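Local atomic coordinates of neurotoxin (PDB entry 1ZB7), a protein that acts as a zinc endopeptidase in the host cytosol, cleaving synaptobrevins, in VAMP2 at an Ala-Ala bond. Residues Pro13-Asn16 / Asp17-Ile20; Glu84-Lys87 / Phe88-Met92. One frame throughout, in Å; residues are numbered along the deposited sequence.

Contact 1. Residues Pro13-Asn16 / Asp17-Ile20; sequences PINN and DDII
Asn15 turns its amide into the bend made by Asp17, Asp18 and Ile19. Its CG sits between its own backbone N and carbonyl carbon (chi1 52°), which folds the side chain back over the chain. OD1 then takes three backbone N-H groups: Asp17 N and Asp18 N both lie in the carbonyl plane, Asp18 N at 3.0 Å from Asn15 OD1, while Ile19 N comes from above that plane, 3.1 Å from OD1. Asn15 ND2 reaches Asp18 OD1 at 3.0 Å, nearly along the C-O axis, with the amide and carboxylate planes 41° apart; Asp18 OD2 makes a salt bridge with Lys6 NZ. With OD1 facing three N-H donors and ND2 a carboxylate oxygen, the amide's orientation is fixed. Ile19 crosses the Asn15 side chain at about a right angle, its CG1 3.9 Å from Asn15 ND2, and Ile14 CD1 comes within 4.2 Å of Ile19 CG2. Ile19 O accepts Asn15 N at 2.9 Å and Asn16 N at 3.0 Å, from opposite faces of its plane. Asn15 OD1 to Asp17 N is an Asx turn, and the same oxygen also takes the next two N-H groups, in the bend that leads into strand 19-23.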
loop_
_atom_site.group_PDB
_atom_site.type_symbol
_atom_site.label_atom_id
_atom_site.label_comp_id
_atom_site.label_asym_id
_atom_site.label_seq_id
_atom_site.Cartn_x
_atom_site.Cartn_y
_atom_site.Cartn_z
ATOM N N PRO A 13 22.754 -21.328 -36.896
ATOM C CA PRO A 13 22.047 -20.746 -38.061
ATOM C C PRO A 13 20.498 -20.820 -38.075
ATOM O O PRO A 13 19.839 -21.730 -37.512
ATOM C CB PRO A 13 22.645 -21.466 -39.266
ATOM C CG PRO A 13 23.391 -22.630 -38.749
ATOM C CD PRO A 13 23.611 -22.476 -37.280
ATOM N N ILE A 14 19.955 -19.796 -38.720
ATOM C CA ILE A 14 18.550 -19.713 -39.041
ATOM C C ILE A 14 18.154 -21.053 -39.657
ATOM O O ILE A 14 18.796 -21.495 -40.597
ATOM C CB ILE A 14 18.328 -18.550 -40.058
ATOM C CG1 ILE A 14 18.659 -17.164 -39.466
ATOM C CG2 ILE A 14 16.971 -18.530 -40.550
ATOM C CD1 ILE A 14 17.596 -16.708 -38.413
ATOM N N ASN A 15 17.094 -21.696 -39.160
ATOM C CA ASN A 15 16.633 -22.893 -39.833
ATOM C C ASN A 15 15.133 -22.841 -40.246
ATOM O O ASN A 15 14.666 -23.790 -40.818
ATOM C CB ASN A 15 16.923 -24.159 -38.965
ATOM C CG ASN A 15 16.405 -24.016 -37.543
ATOM O OD1 ASN A 15 15.252 -23.612 -37.316
ATOM N ND2 ASN A 15 17.207 -24.380 -36.598
ATOM N N ASN A 16 14.437 -21.723 -39.910
ATOM C CA ASN A 16 13.055 -21.424 -40.274
ATOM C C ASN A 16 12.070 -22.194 -39.479
ATOM O O ASN A 16 10.920 -22.154 -39.776
ATOM C CB ASN A 16 12.807 -21.657 -41.758
ATOM C CG ASN A 16 13.639 -20.767 -42.633
ATOM O OD1 ASN A 16 13.757 -19.578 -42.382
ATOM N ND2 ASN A 16 14.257 -21.332 -43.606
ATOM N N ASP A 17 12.530 -22.936 -38.482
ATOM C CA ASP A 17 11.704 -23.754 -37.632
ATOM C C ASP A 17 11.793 -23.171 -36.207
ATOM O O ASP A 17 10.876 -22.452 -35.735
ATOM C CB ASP A 17 12.196 -25.210 -37.671
ATOM C CG ASP A 17 11.428 -26.134 -36.663
ATOM O OD1 ASP A 17 10.449 -25.733 -35.999
ATOM O OD2 ASP A 17 11.859 -27.256 -36.468
ATOM N N ASP A 18 12.895 -23.460 -35.502
ATOM C CA ASP A 18 13.003 -22.994 -34.125
ATOM C C ASP A 18 14.053 -21.887 -33.984
ATOM O O ASP A 18 14.201 -21.304 -32.934
ATOM C CB ASP A 18 13.194 -24.172 -33.160
ATOM C CG ASP A 18 14.463 -24.975 -33.456
ATOM O OD1 ASP A 18 15.270 -24.650 -34.370
ATOM O OD2 ASP A 18 14.701 -25.923 -32.721
ATOM N N ILE A 19 14.710 -21.568 -35.084
ATOM C CA ILE A 19 15.573 -20.393 -35.169
ATOM C C ILE A 19 15.143 -19.624 -36.413
ATOM O O ILE A 19 15.269 -20.129 -37.540
ATOM C CB ILE A 19 17.093 -20.731 -35.194
ATOM C CG1 ILE A 19 17.456 -21.551 -33.964
ATOM C CG2 ILE A 19 17.881 -19.440 -35.204
ATOM C CD1 ILE A 19 18.864 -22.119 -33.896
ATOM N N ILE A 20 14.550 -18.460 -36.189
ATOM C CA ILE A 20 13.891 -17.714 -37.230
ATOM C C ILE A 20 14.144 -16.208 -37.118
ATOM O O ILE A 20 14.670 -15.690 -36.075
ATOM C CB ILE A 20 12.273 -17.970 -37.201
ATOM C CG1 ILE A 20 11.662 -17.331 -35.935
ATOM C CG2 ILE A 20 11.882 -19.431 -37.241
ATOM C CD1 ILE A 20 10.039 -17.225 -35.981
#

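Contact 2. Residues Glu84-Lys87 / Phe88-Met92; sequences EKDK and FLKTM
Asp86 and Lys90, one turn apart on helix 82-99, join in an i to i+4 salt bridge. Lys90 NZ lies 2.7 Å from Asp86 OD2, meeting that oxygen's syn lone pair, on the side of the other oxygen; a second, weak bond runs from NZ to Asp86 OD1. The carboxylate reaches this place with CG opposite the backbone N (chi1 -173°), and the lysine chain, extended beyond CG, passes over Asp86 O with CB 3.4 Å from that oxygen. Each charged end has a further partner in the N-terminal segment: Asp86 OD1 accepts Tyr10 N, and Lys90 NZ donates to Asn9 OD1.

A second side-chain bond lies further along the helix. Lys87 O takes Thr91 N at 2.8 Å and also Thr91 OG1 at 2.6 Å, the two donors arriving from opposite faces of the carbonyl plane. Thr91 is buried, and its hydroxyl is satisfied by donating to the carbonyl one turn back. The backbone ladder is otherwise regular: Phe88 N bonds to Glu84 O, Leu89 N to Lys85 O, and Lys90 N to Asp86 O at 3.0 Å with an N-H...O angle of 169°.

The remaining polar ends point to other parts of the chain. Glu84 OE2 accepts Leu79 N, Lys85 NZ pairs with Glu48, and Lys87 NZ donates to Glu383 O. Phe88, Leu89 and Met92 all rest on Ile45 of strand 43-46, so this face of the helix is apolar and lies against the sheet, while the charged side chains leave from the other sides. The separate bonds to Asn9 and Tyr10 imply that the Asp86-Lys90 pair does more than brace one helical turn; it also fastens the N-terminal segment to the helix, and the ammonium of Lys90 and the N-H of Tyr10 probably favour the ionised form of Asp86.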
loop_
_atom_site.group_PDB
_atom_site.type_symbol
_atom_site.label_atom_id
_atom_site.label_comp_id
_atom_site.label_asym_id
_atom_site.label_seq_id
_atom_site.Cartn_x
_atom_site.Cartn_y
_atom_site.Cartn_z
ATOM N N GLU A 84 27.171 -11.082 -26.012
ATOM C CA GLU A 84 26.246 -10.767 -24.936
ATOM C C GLU A 84 24.801 -11.302 -25.221
ATOM O O GLU A 84 24.092 -11.634 -24.306
ATOM C CB GLU A 84 26.154 -9.275 -24.815
ATOM C CG GLU A 84 27.404 -8.434 -24.449
ATOM C CD GLU A 84 26.852 -6.979 -24.312
ATOM O OE1 GLU A 84 27.149 -6.205 -25.237
ATOM O OE2 GLU A 84 25.934 -6.717 -23.373
ATOM N N LYS A 85 24.377 -11.291 -26.479
ATOM C CA LYS A 85 23.165 -11.952 -26.911
ATOM C C LYS A 85 23.117 -13.413 -26.549
ATOM O O LYS A 85 22.063 -13.899 -26.067
ATOM C CB LYS A 85 22.928 -11.769 -28.420
ATOM C CG LYS A 85 22.580 -10.266 -28.726
ATOM C CD LYS A 85 22.393 -9.978 -30.184
ATOM C CE LYS A 85 22.321 -8.486 -30.378
ATOM N NZ LYS A 85 21.682 -8.104 -31.642
ATOM N N ASP A 86 24.234 -14.081 -26.815
ATOM C CA ASP A 86 24.447 -15.451 -26.468
ATOM C C ASP A 86 24.366 -15.701 -24.975
ATOM O O ASP A 86 23.722 -16.636 -24.535
ATOM C CB ASP A 86 25.814 -15.955 -27.064
ATOM C CG ASP A 86 26.026 -17.462 -26.888
ATOM O OD1 ASP A 86 25.216 -18.283 -27.365
ATOM O OD2 ASP A 86 26.975 -17.827 -26.239
ATOM N N LYS A 87 24.963 -14.826 -24.204
ATOM C CA LYS A 87 24.865 -14.887 -22.727
ATOM C C LYS A 87 23.441 -14.689 -22.165
ATOM O O LYS A 87 23.000 -15.434 -21.202
ATOM C CB LYS A 87 25.845 -13.895 -22.080
ATOM C CG LYS A 87 25.897 -14.015 -20.560
ATOM C CD LYS A 87 27.036 -13.227 -19.852
ATOM C CE LYS A 87 26.907 -13.450 -18.305
ATOM N NZ LYS A 87 28.055 -13.133 -17.482
ATOM N N PHE A 88 22.735 -13.692 -22.733
ATOM C CA PHE A 88 21.302 -13.477 -22.434
ATOM C C PHE A 88 20.419 -14.733 -22.729
ATOM O O PHE A 88 19.659 -15.173 -21.880
ATOM C CB PHE A 88 20.799 -12.317 -23.248
ATOM C CG PHE A 88 19.339 -11.984 -23.027
ATOM C CD1 PHE A 88 18.950 -11.012 -22.086
ATOM C CD2 PHE A 88 18.370 -12.544 -23.802
ATOM C CE1 PHE A 88 17.608 -10.661 -22.012
ATOM C CE2 PHE A 88 17.045 -12.210 -23.666
ATOM C CZ PHE A 88 16.679 -11.300 -22.723
ATOM N N LEU A 89 20.565 -15.285 -23.937
ATOM C CA LEU A 89 19.926 -16.508 -24.370
ATOM C C LEU A 89 20.152 -17.753 -23.454
ATOM O O LEU A 89 19.178 -18.424 -23.027
ATOM C CB LEU A 89 20.379 -16.794 -25.758
ATOM C CG LEU A 89 19.873 -18.004 -26.571
ATOM C CD1 LEU A 89 18.339 -18.059 -26.590
ATOM C CD2 LEU A 89 20.446 -17.860 -27.985
ATOM N N LYS A 90 21.409 -18.004 -23.145
ATOM C CA LYS A 90 21.821 -19.033 -22.235
ATOM C C LYS A 90 21.313 -18.818 -20.823
ATOM O O LYS A 90 20.888 -19.774 -20.145
ATOM C CB LYS A 90 23.364 -19.249 -22.334
ATOM C CG LYS A 90 23.705 -20.143 -23.573
ATOM C CD LYS A 90 25.057 -19.955 -24.085
ATOM C CE LYS A 90 25.349 -20.901 -25.313
ATOM N NZ LYS A 90 26.668 -20.503 -25.986
ATOM N N THR A 91 21.335 -17.577 -20.378
ATOM C CA THR A 91 20.807 -17.254 -19.049
ATOM C C THR A 91 19.273 -17.490 -19.021
ATOM O O THR A 91 18.770 -18.053 -18.094
ATOM C CB THR A 91 21.107 -15.783 -18.647
ATOM O OG1 THR A 91 22.514 -15.551 -18.679
ATOM C CG2 THR A 91 20.577 -15.460 -17.301
ATOM N N MET A 92 18.553 -17.051 -20.035
ATOM C CA MET A 92 17.099 -17.287 -20.121
ATOM C C MET A 92 16.776 -18.790 -20.071
ATOM O O MET A 92 15.839 -19.219 -19.384
ATOM C CB MET A 92 16.469 -16.645 -21.372
ATOM C CG MET A 92 16.368 -15.134 -21.410
ATOM S SD MET A 92 15.866 -14.355 -19.809
ATOM C CE MET A 92 14.225 -15.078 -19.650
#

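How the contacts relate
Contact 1 precedes contact 2 along the chain, and their centres are about 17 Å apart, with about 7 Å between nearest atoms, so they do not touch. Residues 6 to 10, just before contact 1, run between the two: Lys6 and Phe8 meet contact 1, Asn9 and Tyr10 meet contact 2. They also meet different strands of one mixed sheet, contact 1 entering it at strand 19-23 and contact 2 packing on strand 43-46, with strand 34-38 in between. Both belong to the zinc protease fold, yet neither supplies a known zinc ligand; the HExxH sequence characteristic of these proteases lies in helix 224-239.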